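Local coordinates for protein mandelate racemase / muconate lactonizing enzyme (Burkholderia pseudomallei, PDB 2POD) that is of unknown function but belongs to the enolase superfamily, with the mandelate racemase-like fold, and may act as a lyase, at residues B[49-54]-B[84-89]; B[162-167]-B[205-210]; B[232-237]-B[262-267]; B[319-324]-B[334-339]. All blocks are in the same frame, centred on the assembly; numbering follows the deposited sequence.

Contact 1 (B[49-54]-B[84-89]); sequences EWAANR and RGNSAL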
loop_
_atom_site.group_PDB
_atom_site.type_symbol
_atom_site.label_atom_id
_atom_site.label_comp_id
_atom_site.label_asym_id
_atom_site.label_seq_id
_atom_site.Cartn_x
_atom_site.Cartn_y
_atom_site.Cartn_z
ATOM N N GLU B 49 13.776 -24.672 36.104
ATOM C CA GLU B 49 14.574 -25.326 35.059
ATOM C C GLU B 49 15.634 -24.432 34.410
ATOM O O GLU B 49 16.741 -24.887 34.123
ATOM C CB GLU B 49 13.675 -25.942 33.993
ATOM C CG GLU B 49 14.360 -26.966 33.105
ATOM C CD GLU B 49 13.439 -27.533 32.041
ATOM O OE1 GLU B 49 13.736 -28.636 31.529
ATOM O OE2 GLU B 49 12.408 -26.896 31.731
ATOM N N TRP B 50 15.299 -23.170 34.169
ATOM C CA TRP B 50 16.139 -22.313 33.336
ATOM C C TRP B 50 16.370 -20.922 33.927
ATOM O O TRP B 50 17.507 -20.439 33.959
ATOM C CB TRP B 50 15.556 -22.214 31.925
ATOM C CG TRP B 50 16.442 -21.510 30.945
ATOM C CD1 TRP B 50 17.488 -22.043 30.261
ATOM C CD2 TRP B 50 16.352 -20.139 30.541
ATOM N NE1 TRP B 50 18.060 -21.092 29.452
ATOM C CE2 TRP B 50 17.378 -19.913 29.603
ATOM C CE3 TRP B 50 15.499 -19.080 30.879
ATOM C CZ2 TRP B 50 17.579 -18.671 28.998
ATOM C CZ3 TRP B 50 15.695 -17.850 30.276
ATOM C CH2 TRP B 50 16.729 -17.656 29.345
ATOM N N ALA B 51 15.293 -20.292 34.387
ATOM C CA ALA B 51 15.281 -18.865 34.716
ATOM C C ALA B 51 15.993 -18.556 36.032
ATOM O O ALA B 51 16.594 -17.495 36.188
ATOM C CB ALA B 51 13.845 -18.359 34.780
ATOM N N ALA B 52 15.899 -19.487 36.979
ATOM C CA ALA B 52 16.449 -19.302 38.319
ATOM C C ALA B 52 17.974 -19.215 38.317
ATOM O O ALA B 52 18.549 -18.404 39.039
ATOM C CB ALA B 52 15.997 -20.414 39.210
ATOM N N ASN B 53 18.613 -20.038 37.487
ATOM C CA ASN B 53 20.065 -20.034 37.345
ATOM C C ASN B 53 20.622 -18.789 36.651
ATOM O O ASN B 53 21.792 -18.434 36.832
ATOM C CB ASN B 53 20.536 -21.303 36.629
ATOM C CG ASN B 53 20.162 -22.570 37.380
ATOM O OD1 ASN B 53 20.382 -22.683 38.592
ATOM N ND2 ASN B 53 19.584 -23.532 36.662
ATOM N N ARG B 54 19.777 -18.125 35.866
ATOM C CA ARG B 54 20.156 -16.881 35.204
ATOM C C ARG B 54 20.081 -15.703 36.166
ATOM O O ARG B 54 20.628 -14.637 35.898
ATOM C CB ARG B 54 19.270 -16.633 33.981
ATOM C CG ARG B 54 19.442 -17.658 32.872
ATOM C CD ARG B 54 19.570 -16.982 31.526
ATOM N NE ARG B 54 20.955 -16.646 31.206
ATOM C CZ ARG B 54 21.337 -15.950 30.139
ATOM N NH1 ARG B 54 20.438 -15.503 29.269
ATOM N NH2 ARG B 54 22.625 -15.697 29.942
ATOM N N ARG B 84 5.024 -16.166 31.159
ATOM C CA ARG B 84 4.353 -15.953 32.443
ATOM C C ARG B 84 5.327 -16.071 33.622
ATOM O O ARG B 84 5.217 -15.338 34.603
ATOM C CB ARG B 84 3.186 -16.928 32.607
ATOM C CG ARG B 84 2.053 -16.742 31.597
ATOM C CD ARG B 84 0.813 -17.579 31.960
ATOM N NE ARG B 84 1.139 -18.959 32.318
ATOM C CZ ARG B 84 1.279 -19.963 31.454
ATOM N NH1 ARG B 84 1.585 -21.169 31.900
ATOM N NH2 ARG B 84 1.119 -19.772 30.150
ATOM N N GLY B 85 6.289 -16.985 33.503
ATOM C CA GLY B 85 7.336 -17.158 34.511
ATOM C C GLY B 85 8.216 -15.928 34.597
ATOM O O GLY B 85 8.467 -15.411 35.690
ATOM N N ASN B 86 8.658 -15.453 33.431
ATOM C CA ASN B 86 9.409 -14.210 33.316
ATOM C C ASN B 86 8.672 -13.018 33.901
ATOM O O ASN B 86 9.265 -12.211 34.612
ATOM C CB ASN B 86 9.786 -13.939 31.862
ATOM C CG ASN B 86 10.848 -14.887 31.353
ATOM O OD1 ASN B 86 11.540 -15.541 32.139
ATOM N ND2 ASN B 86 10.985 -14.974 30.031
ATOM N N SER B 87 7.379 -12.928 33.617
ATOM C CA SER B 87 6.576 -11.814 34.090
ATOM C C SER B 87 6.405 -11.789 35.608
ATOM O O SER B 87 6.497 -10.722 36.219
ATOM C CB SER B 87 5.224 -11.788 33.396
ATOM O OG SER B 87 5.364 -11.991 32.011
ATOM N N ALA B 88 6.161 -12.956 36.206
ATOM C CA ALA B 88 6.127 -13.101 37.670
ATOM C C ALA B 88 7.461 -12.715 38.310
ATOM O O ALA B 88 7.499 -11.916 39.242
ATOM C CB ALA B 88 5.731 -14.532 38.063
ATOM N N LEU B 89 8.546 -13.276 37.782
ATOM C CA LEU B 89 9.912 -12.911 38.158
ATOM C C LEU B 89 10.175 -11.406 38.072
ATOM O O LEU B 89 10.852 -10.836 38.937
ATOM C CB LEU B 89 10.901 -13.646 37.253
ATOM C CG LEU B 89 11.773 -14.789 37.781
ATOM C CD1 LEU B 89 11.428 -15.272 39.176
ATOM C CD2 LEU B 89 11.836 -15.934 36.802
#
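Ala-51 meets Asn-86 and Leu-89 where helix 40-55 packs against helix 81-101, in the alpha+beta capping domain that enolase-superfamily proteins carry ahead of their barrel. The contact is small and buried, 93 Å² in all, and the backbones come no nearer than 7.6 Å between Ala-51 CA and Asn-86 CA. Within 49-54, Arg-54 CD lies over the rim of one face of the Trp-50 ring, 3.5 Å above the plane. Reading along 84-89, the first side chain, Arg-84, turns to the far side of its helix. Its guanidinium reaches Gly-39 O and Ala-79 O and makes a salt bridge to Glu-82 of a second subunit. Asn-86 is the first whose end approaches Ala-51, its OD1 lying 4.5 Å from Ala-51 CB. The amide is occupied at both ends: OD1 is bonded to Tyr-46 OH and ND2 to Leu-70 O. Those two partners fix the rotation of the flat group and satisfy its polar atoms next to an apolar methyl. Ala-88, two residues on, belongs to another face and packs on the strands behind. One turn after Asn-86 comes Leu-89, whose side chain points toward helix 40-55 and also packs on Ile-47, Leu-55 and Val-22. Leu-89 itself has chi2 of 9°, so CD1 almost eclipses CA; CD2 is the branch that reaches across, lying 3.7 Å from Ala-51 CB.

Contact 2 (B[162-167]-B[205-210]); sequences ELALDL and EKIRRA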
loop_
_atom_site.group_PDB
_atom_site.type_symbol
_atom_site.label_atom_id
_atom_site.label_comp_id
_atom_site.label_asym_id
_atom_site.label_seq_id
_atom_site.Cartn_x
_atom_site.Cartn_y
_atom_site.Cartn_z
ATOM N N GLU B 162 -30.731 -5.910 37.525
ATOM C CA GLU B 162 -30.494 -5.838 38.967
ATOM C C GLU B 162 -29.026 -5.602 39.300
ATOM O O GLU B 162 -28.706 -4.812 40.190
ATOM C CB GLU B 162 -30.990 -7.113 39.658
ATOM C CG GLU B 162 -32.412 -7.022 40.190
ATOM C CD GLU B 162 -33.188 -8.318 40.017
ATOM O OE1 GLU B 162 -32.876 -9.304 40.726
ATOM O OE2 GLU B 162 -34.112 -8.348 39.171
ATOM N N LEU B 163 -28.144 -6.288 38.576
ATOM C CA LEU B 163 -26.698 -6.207 38.788
ATOM C C LEU B 163 -26.157 -4.821 38.436
ATOM O O LEU B 163 -25.298 -4.282 39.142
ATOM C CB LEU B 163 -25.996 -7.295 37.970
ATOM C CG LEU B 163 -24.496 -7.232 37.683
ATOM C CD1 LEU B 163 -23.667 -7.452 38.942
ATOM C CD2 LEU B 163 -24.165 -8.266 36.646
ATOM N N ALA B 164 -26.683 -4.261 37.350
ATOM C CA ALA B 164 -26.374 -2.905 36.917
ATOM C C ALA B 164 -26.732 -1.859 37.972
ATOM O O ALA B 164 -25.888 -1.050 38.358
ATOM C CB ALA B 164 -27.077 -2.609 35.605
ATOM N N LEU B 165 -27.977 -1.905 38.448
ATOM C CA LEU B 165 -28.473 -1.011 39.505
ATOM C C LEU B 165 -27.675 -1.123 40.806
ATOM O O LEU B 165 -27.409 -0.119 41.475
ATOM C CB LEU B 165 -29.956 -1.279 39.770
ATOM C CG LEU B 165 -30.955 -0.808 38.704
ATOM C CD1 LEU B 165 -32.296 -1.526 38.866
ATOM C CD2 LEU B 165 -31.140 0.717 38.726
ATOM N N ASP B 166 -27.283 -2.351 41.136
ATOM C CA ASP B 166 -26.457 -2.641 42.300
ATOM C C ASP B 166 -25.037 -2.071 42.183
ATOM O O ASP B 166 -24.503 -1.529 43.155
ATOM C CB ASP B 166 -26.433 -4.159 42.544
ATOM C CG ASP B 166 -25.551 -4.560 43.708
ATOM O OD1 ASP B 166 -24.877 -5.601 43.583
ATOM O OD2 ASP B 166 -25.535 -3.855 44.745
ATOM N N LEU B 167 -24.433 -2.186 41.002
ATOM C CA LEU B 167 -23.106 -1.611 40.766
ATOM C C LEU B 167 -23.113 -0.088 40.783
ATOM O O LEU B 167 -22.178 0.535 41.286
ATOM C CB LEU B 167 -22.508 -2.122 39.455
ATOM C CG LEU B 167 -21.969 -3.549 39.502
ATOM C CD1 LEU B 167 -21.903 -4.130 38.119
ATOM C CD2 LEU B 167 -20.615 -3.631 40.196
ATOM N N GLU B 205 -30.269 -5.366 26.650
ATOM C CA GLU B 205 -31.533 -4.622 26.697
ATOM C C GLU B 205 -32.015 -4.382 28.126
ATOM O O GLU B 205 -32.539 -3.307 28.428
ATOM C CB GLU B 205 -32.619 -5.326 25.877
ATOM C CG GLU B 205 -33.842 -4.456 25.588
ATOM C CD GLU B 205 -34.407 -4.658 24.193
ATOM O OE1 GLU B 205 -35.206 -3.803 23.750
ATOM O OE2 GLU B 205 -34.058 -5.667 23.539
ATOM N N LYS B 206 -31.827 -5.383 28.988
ATOM C CA LYS B 206 -32.168 -5.295 30.409
ATOM C C LYS B 206 -31.494 -4.117 31.106
ATOM O O LYS B 206 -32.157 -3.341 31.796
ATOM C CB LYS B 206 -31.832 -6.604 31.131
ATOM C CG LYS B 206 -32.971 -7.615 31.126
ATOM C CD LYS B 206 -32.539 -8.965 31.686
ATOM C CE LYS B 206 -33.739 -9.783 32.158
ATOM N NZ LYS B 206 -34.486 -10.424 31.038
ATOM N N ILE B 207 -30.185 -3.973 30.904
ATOM C CA ILE B 207 -29.439 -2.874 31.516
ATOM C C ILE B 207 -29.646 -1.523 30.816
ATOM O O ILE B 207 -29.483 -0.469 31.436
ATOM C CB ILE B 207 -27.931 -3.215 31.794
ATOM C CG1 ILE B 207 -26.980 -2.574 30.788
ATOM C CG2 ILE B 207 -27.692 -4.697 31.880
ATOM C CD1 ILE B 207 -26.127 -1.520 31.419
ATOM N N ARG B 208 -30.022 -1.566 29.539
ATOM C CA ARG B 208 -30.455 -0.375 28.810
ATOM C C ARG B 208 -31.712 0.240 29.435
ATOM O O ARG B 208 -31.811 1.460 29.567
ATOM C CB ARG B 208 -30.693 -0.707 27.333
ATOM C CG ARG B 208 -30.143 0.326 26.350
ATOM C CD ARG B 208 -31.241 0.992 25.523
ATOM N NE ARG B 208 -32.025 0.032 24.739
ATOM C CZ ARG B 208 -31.777 -0.305 23.473
ATOM N NH1 ARG B 208 -30.757 0.230 22.814
ATOM N NH2 ARG B 208 -32.558 -1.186 22.862
ATOM N N ARG B 209 -32.655 -0.610 29.834
ATOM C CA ARG B 209 -33.861 -0.164 30.529
ATOM C C ARG B 209 -33.603 0.281 31.970
ATOM O O ARG B 209 -34.202 1.254 32.432
ATOM C CB ARG B 209 -34.943 -1.244 30.487
ATOM C CG ARG B 209 -36.017 -1.003 29.444
ATOM C CD ARG B 209 -35.672 -1.669 28.122
ATOM N NE ARG B 209 -36.752 -1.541 27.144
ATOM C CZ ARG B 209 -37.751 -2.409 26.999
ATOM N NH1 ARG B 209 -38.681 -2.197 26.078
ATOM N NH2 ARG B 209 -37.827 -3.489 27.770
ATOM N N ALA B 210 -32.711 -0.427 32.668
ATOM C CA ALA B 210 -32.424 -0.152 34.082
ATOM C C ALA B 210 -31.640 1.142 34.310
ATOM O O ALA B 210 -32.146 2.071 34.944
ATOM C CB ALA B 210 -31.713 -1.328 34.727
#
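Leu-165 bears on Ala-210 with the far half of its side chain. CB stands back, 5.3 Å from Ala-210 CB. The first torsion, chi1 -72°, sets CG anti to the carbonyl carbon, and from there the chain bends over the neighbouring helix: CG comes to 4.1 Å from Ala-210 CB. At the fork CD1 stays over the same methyl, while CD2 lies 4.1 Å from Ala-210 O, at the backbone. The tip rests on Ala-210, the last residue of helix 202-210, on the solvent side of the contact.

These are outer helices of the beta/alpha barrel that precede successive strands: 160-170 before 174-177, and 202-210 before 216-220. One step deeper, Ala-164 points toward Ile-207, and the meeting is at the roots of the side chains, CB to CB, 4.0 Å apart. A bare methyl against a branch point lets the backbones close to 6.2 Å between Ala-164 CA and Ile-207 CA. Toward the barrel, Met-175 of strand 174-177 packs on Ala-164 and Met-215 on Ile-207. Asp-161, one turn before Leu-165, also touches Ala-210.

Contact 3 (B[232-237]-B[262-267]); sequences QIAEAL and ERSLAP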
loop_
_atom_site.group_PDB
_atom_site.type_symbol
_atom_site.label_atom_id
_atom_site.label_comp_id
_atom_site.label_asym_id
_atom_site.label_seq_id
_atom_site.Cartn_x
_atom_site.Cartn_y
_atom_site.Cartn_z
ATOM N N GLN B 232 -21.170 -10.317 12.342
ATOM C CA GLN B 232 -22.606 -10.457 12.551
ATOM C C GLN B 232 -23.032 -10.038 13.955
ATOM O O GLN B 232 -24.064 -9.385 14.122
ATOM C CB GLN B 232 -22.976 -11.921 12.321
ATOM C CG GLN B 232 -24.338 -12.159 11.739
ATOM C CD GLN B 232 -24.777 -13.604 11.895
ATOM O OE1 GLN B 232 -25.924 -13.876 12.251
ATOM N NE2 GLN B 232 -23.866 -14.539 11.629
ATOM N N ILE B 233 -22.232 -10.415 14.956
ATOM C CA ILE B 233 -22.443 -9.986 16.339
ATOM C C ILE B 233 -22.204 -8.484 16.524
ATOM O O ILE B 233 -23.030 -7.793 17.129
ATOM C CB ILE B 233 -21.597 -10.822 17.342
ATOM C CG1 ILE B 233 -22.122 -12.258 17.430
ATOM C CG2 ILE B 233 -21.625 -10.200 18.723
ATOM C CD1 ILE B 233 -21.064 -13.285 17.836
ATOM N N ALA B 234 -21.090 -7.984 15.986
ATOM C CA ALA B 234 -20.742 -6.551 16.047
ATOM C C ALA B 234 -21.799 -5.629 15.437
ATOM O O ALA B 234 -22.076 -4.567 15.984
ATOM C CB ALA B 234 -19.383 -6.292 15.401
ATOM N N GLU B 235 -22.372 -6.045 14.308
ATOM C CA GLU B 235 -23.498 -5.347 13.685
ATOM C C GLU B 235 -24.744 -5.299 14.587
ATOM O O GLU B 235 -25.416 -4.267 14.667
ATOM C CB GLU B 235 -23.823 -5.973 12.315
ATOM C CG GLU B 235 -25.078 -5.422 11.604
ATOM C CD GLU B 235 -24.911 -4.004 11.055
ATOM O OE1 GLU B 235 -23.761 -3.534 10.898
ATOM O OE2 GLU B 235 -25.944 -3.358 10.770
ATOM N N ALA B 236 -25.024 -6.405 15.275
ATOM C CA ALA B 236 -26.151 -6.482 16.207
ATOM C C ALA B 236 -25.953 -5.627 17.467
ATOM O O ALA B 236 -26.924 -5.120 18.039
ATOM C CB ALA B 236 -26.434 -7.929 16.575
ATOM N N LEU B 237 -24.696 -5.460 17.878
ATOM C CA LEU B 237 -24.350 -4.707 19.084
ATOM C C LEU B 237 -24.280 -3.190 18.859
ATOM O O LEU B 237 -24.204 -2.421 19.827
ATOM C CB LEU B 237 -23.026 -5.210 19.668
ATOM C CG LEU B 237 -23.014 -6.567 20.371
ATOM C CD1 LEU B 237 -21.600 -6.917 20.784
ATOM C CD2 LEU B 237 -23.924 -6.553 21.592
ATOM N N GLU B 262 -13.261 -2.169 11.174
ATOM C CA GLU B 262 -14.055 -1.446 10.167
ATOM C C GLU B 262 -15.568 -1.547 10.368
ATOM O O GLU B 262 -16.294 -0.585 10.121
ATOM C CB GLU B 262 -13.747 -1.999 8.775
ATOM C CG GLU B 262 -12.619 -1.321 8.026
ATOM C CD GLU B 262 -12.079 -2.190 6.894
ATOM O OE1 GLU B 262 -10.968 -1.895 6.403
ATOM O OE2 GLU B 262 -12.756 -3.172 6.499
ATOM N N ARG B 263 -16.032 -2.721 10.790
ATOM C CA ARG B 263 -17.455 -3.015 10.856
ATOM C C ARG B 263 -18.054 -2.875 12.259
ATOM O O ARG B 263 -19.253 -3.093 12.455
ATOM C CB ARG B 263 -17.734 -4.393 10.267
ATOM C CG ARG B 263 -18.284 -4.334 8.854
ATOM C CD ARG B 263 -17.808 -5.500 8.012
ATOM N NE ARG B 263 -17.954 -5.216 6.586
ATOM C CZ ARG B 263 -18.971 -5.621 5.829
ATOM N NH1 ARG B 263 -19.961 -6.349 6.340
ATOM N NH2 ARG B 263 -18.995 -5.297 4.547
ATOM N N SER B 264 -17.227 -2.486 13.224
ATOM C CA SER B 264 -17.643 -2.438 14.622
ATOM C C SER B 264 -17.715 -0.990 15.073
ATOM O O SER B 264 -16.723 -0.266 14.981
ATOM C CB SER B 264 -16.654 -3.229 15.487
ATOM O OG SER B 264 -16.919 -3.087 16.872
ATOM N N LEU B 265 -18.893 -0.575 15.540
ATOM C CA LEU B 265 -19.087 0.757 16.110
ATOM C C LEU B 265 -18.259 0.948 17.376
ATOM O O LEU B 265 -17.525 1.933 17.488
ATOM C CB LEU B 265 -20.568 1.039 16.384
ATOM C CG LEU B 265 -21.115 2.480 16.439
ATOM C CD1 LEU B 265 -21.790 2.789 17.766
ATOM C CD2 LEU B 265 -20.126 3.594 16.042
ATOM N N ALA B 266 -18.355 -0.000 18.306
ATOM C CA ALA B 266 -17.449 -0.031 19.450
ATOM C C ALA B 266 -16.002 -0.277 19.031
ATOM O O ALA B 266 -15.742 -1.088 18.141
ATOM C CB ALA B 266 -17.888 -1.058 20.459
ATOM N N PRO B 267 -15.052 0.425 19.676
ATOM C CA PRO B 267 -13.639 0.174 19.405
ATOM C C PRO B 267 -13.197 -1.196 19.895
ATOM O O PRO B 267 -13.739 -1.707 20.887
ATOM C CB PRO B 267 -12.926 1.274 20.196
ATOM C CG PRO B 267 -13.898 1.664 21.275
ATOM C CD PRO B 267 -15.257 1.486 20.684
HETATM O O HOH W 1 -20.548 -2.740 16.779
#
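The peptide group joining Arg-263 to Ser-264 is the flat surface that Ala-234 meets. The Ala-234 methyl stands to one side of that plane, displaced past its rim, with Ala-234 CB 4.4 Å from Arg-263 O. A second flat group, the Arg-263 guanidinium, is engaged by another subunit: NH2 is bonded to Ser-264 O of a third subunit and NH1, weakly, to Leu-265 O of that third subunit. The Glu-235 carboxylate does not pair with it, since OE1 of Glu-235 remains 6.6 Å from NH1 of Arg-263; that OE1 has instead a long, weak ion pair with Arg-238 NE.

Ala-234 CB also touches Ser-264 CB, at 4.1 Å, and the two backbones are close, 5.3 Å between Ala-234 CA and Ser-264 CA. In the beta/alpha barrel this is where helix 227-237 packs on the turn that leaves helix 257-263 and enters strand 268-270, joining two successive units of the barrel wall. The strand between those helices, 244-246, supplies His-245, whose ND1 hydrogen-bonds to Ser-264 OG. That hydroxyl swings anti to its own backbone nitrogen (chi1 173°) and donates to Ala-266 O over 2.6 Å, in the carbonyl plane on a lone pair, with a C=O...OG angle of 139°. Two partners therefore grip a buried oxygen and pin the turn. No direct hydrogen bond joins the segments; a water bridges them, donating to Ala-234 O at a short 2.5 Å and accepting from Leu-265 N at 3.0 Å. Ser-264 O accepts from Arg-263 NH2 of a fourth subunit, and Leu-265 O, weakly, from its NH1.

Contact 4 (B[319-324]-B[334-339]); sequences VAPHDC and THLSLN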
loop_
_atom_site.group_PDB
_atom_site.type_symbol
_atom_site.label_atom_id
_atom_site.label_comp_id
_atom_site.label_asym_id
_atom_site.label_seq_id
_atom_site.Cartn_x
_atom_site.Cartn_y
_atom_site.Cartn_z
ATOM N N VAL B 319 -4.382 2.620 27.464
ATOM C CA VAL B 319 -4.185 1.302 28.068
ATOM C C VAL B 319 -5.211 1.006 29.172
ATOM O O VAL B 319 -5.534 1.877 29.987
ATOM C CB VAL B 319 -2.712 1.108 28.550
ATOM C CG1 VAL B 319 -2.561 -0.092 29.482
ATOM C CG2 VAL B 319 -1.810 0.922 27.353
ATOM N N ALA B 320 -5.739 -0.216 29.159
ATOM C CA ALA B 320 -6.511 -0.752 30.272
ATOM C C ALA B 320 -5.884 -2.063 30.754
ATOM O O ALA B 320 -6.040 -3.096 30.104
ATOM C CB ALA B 320 -7.965 -0.976 29.852
ATOM N N PRO B 321 -5.153 -2.025 31.885
ATOM C CA PRO B 321 -4.555 -3.241 32.446
ATOM C C PRO B 321 -5.560 -4.282 32.957
ATOM O O PRO B 321 -6.558 -3.933 33.598
ATOM C CB PRO B 321 -3.676 -2.717 33.578
ATOM C CG PRO B 321 -3.496 -1.258 33.270
ATOM C CD PRO B 321 -4.790 -0.837 32.671
ATOM N N HIS B 322 -5.269 -5.544 32.650
ATOM C CA HIS B 322 -6.095 -6.697 32.981
ATOM C C HIS B 322 -5.816 -7.146 34.410
ATOM O O HIS B 322 -4.653 -7.276 34.808
ATOM C CB HIS B 322 -5.748 -7.851 32.026
ATOM C CG HIS B 322 -6.645 -9.043 32.145
ATOM N ND1 HIS B 322 -6.165 -10.324 32.319
ATOM C CD2 HIS B 322 -7.992 -9.153 32.098
ATOM C CE1 HIS B 322 -7.178 -11.170 32.374
ATOM N NE2 HIS B 322 -8.299 -10.484 32.243
ATOM N N ASP B 323 -6.879 -7.386 35.176
ATOM C CA ASP B 323 -6.801 -8.289 36.323
ATOM C C ASP B 323 -7.652 -9.536 36.110
ATOM O O ASP B 323 -7.224 -10.456 35.409
ATOM C CB ASP B 323 -7.161 -7.583 37.639
ATOM C CG ASP B 323 -7.196 -8.544 38.833
ATOM O OD1 ASP B 323 -6.228 -9.327 39.024
ATOM O OD2 ASP B 323 -8.218 -8.530 39.556
ATOM N N CYS B 324 -8.845 -9.555 36.718
ATOM C CA CYS B 324 -9.625 -10.778 36.983
ATOM C C CYS B 324 -8.846 -12.006 37.495
ATOM O O CYS B 324 -9.270 -13.144 37.289
ATOM C CB CYS B 324 -10.483 -11.134 35.760
ATOM S SG CYS B 324 -11.941 -12.162 36.086
ATOM N N THR B 334 -2.467 -1.680 39.220
ATOM C CA THR B 334 -2.980 -0.414 39.751
ATOM C C THR B 334 -1.852 0.608 39.875
ATOM O O THR B 334 -2.036 1.777 39.542
ATOM C CB THR B 334 -3.725 -0.611 41.093
ATOM O OG1 THR B 334 -4.835 -1.499 40.895
ATOM C CG2 THR B 334 -4.250 0.708 41.630
ATOM N N HIS B 335 -0.682 0.144 40.308
ATOM C CA HIS B 335 0.563 0.887 40.157
ATOM C C HIS B 335 0.790 1.402 38.725
ATOM O O HIS B 335 1.065 2.589 38.540
ATOM C CB HIS B 335 1.755 0.054 40.637
ATOM C CG HIS B 335 1.921 0.027 42.128
ATOM N ND1 HIS B 335 2.537 1.042 42.829
ATOM C CD2 HIS B 335 1.572 -0.905 43.048
ATOM C CE1 HIS B 335 2.553 0.742 44.116
ATOM N NE2 HIS B 335 1.965 -0.430 44.276
ATOM N N LEU B 336 0.644 0.525 37.728
ATOM C CA LEU B 336 0.769 0.919 36.312
ATOM C C LEU B 336 -0.306 1.924 35.894
ATOM O O LEU B 336 -0.020 2.912 35.215
ATOM C CB LEU B 336 0.772 -0.314 35.378
ATOM C CG LEU B 336 0.676 -0.083 33.856
ATOM C CD1 LEU B 336 1.967 0.516 33.310
ATOM C CD2 LEU B 336 0.300 -1.351 33.085
ATOM N N SER B 337 -1.535 1.677 36.332
ATOM C CA SER B 337 -2.668 2.528 36.017
ATOM C C SER B 337 -2.586 3.908 36.651
ATOM O O SER B 337 -3.228 4.854 36.176
ATOM C CB SER B 337 -3.957 1.852 36.457
ATOM O OG SER B 337 -4.218 0.736 35.640
ATOM N N LEU B 338 -1.813 4.015 37.730
ATOM C CA LEU B 338 -1.582 5.295 38.393
ATOM C C LEU B 338 -0.466 6.057 37.691
ATOM O O LEU B 338 -0.515 7.273 37.576
ATOM C CB LEU B 338 -1.247 5.075 39.874
ATOM C CG LEU B 338 -2.343 5.302 40.929
ATOM C CD1 LEU B 338 -3.641 4.576 40.636
ATOM C CD2 LEU B 338 -1.841 4.951 42.325
ATOM N N ASN B 339 0.529 5.328 37.202
ATOM C CA ASN B 339 1.645 5.947 36.506
ATOM C C ASN B 339 1.318 6.424 35.095
ATOM O O ASN B 339 1.658 7.547 34.736
ATOM C CB ASN B 339 2.859 5.030 36.456
ATOM C CG ASN B 339 3.863 5.478 35.414
ATOM O OD1 ASN B 339 4.569 6.472 35.605
ATOM N ND2 ASN B 339 3.905 4.771 34.285
#
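With chi1 at -70°, Ser-337 holds OG anti to its carbonyl carbon, while Leu-336 has CG anti to the backbone N (chi1 171°); together they present an oxygen and a methyl to the ring of Pro-321. OG lies 3.2 Å from Pro-321 CG and 3.4 Å from Pro-321 CD, tucked against the outer edge of the pyrrolidine. The Leu-336 branch CD2 comes to 3.8 Å from the same CG, the two side chains crossing obliquely. No hydrogen bond joins the segments. The Ser-337 hydroxyl is instead bonded to Ser-333 O, one turn back along its helix, with a weak second bond to Gln-346 NE2, so a buried polar atom is satisfied even where it packs on carbon.

Strand 319-321 and helix 327-339 form one beta-alpha step of the barrel, completed by strand 346-348. Pro-321 points toward the helix and Ala-320 away from it. Next in sequence, His-322 leaves on the inner side, where ND1 is bonded to Asp-295 OD2 and the ring touches Glu-272, a sodium ligand. This pairing resembles the His–Asp dyad of mandelate racemase and its relatives. Ser-337 also packs on Ile-117 of strand 117-122, and Pro-321 touches Ser-333 and Gln-346.

In the fold
Contact 1 belongs to the capping domain, and the other three to the barrel that carries the sodium site of Glu-220, Glu-246 and Glu-272. Contact 4 lies nearest the centre of the chain, about 8 Å away, with the side chain of Pro-321 about 11 Å from the sodium; it is also the barrel contact closest to contact 1, about 10 Å between nearest atoms. Contacts 2 and 3 sit on the outer wall on the other side of the chain's centre from contact 1, with centres 44 Å and 40 Å from it. They are 22 Å apart between centres, and contact 3 alone of the two meets other subunits.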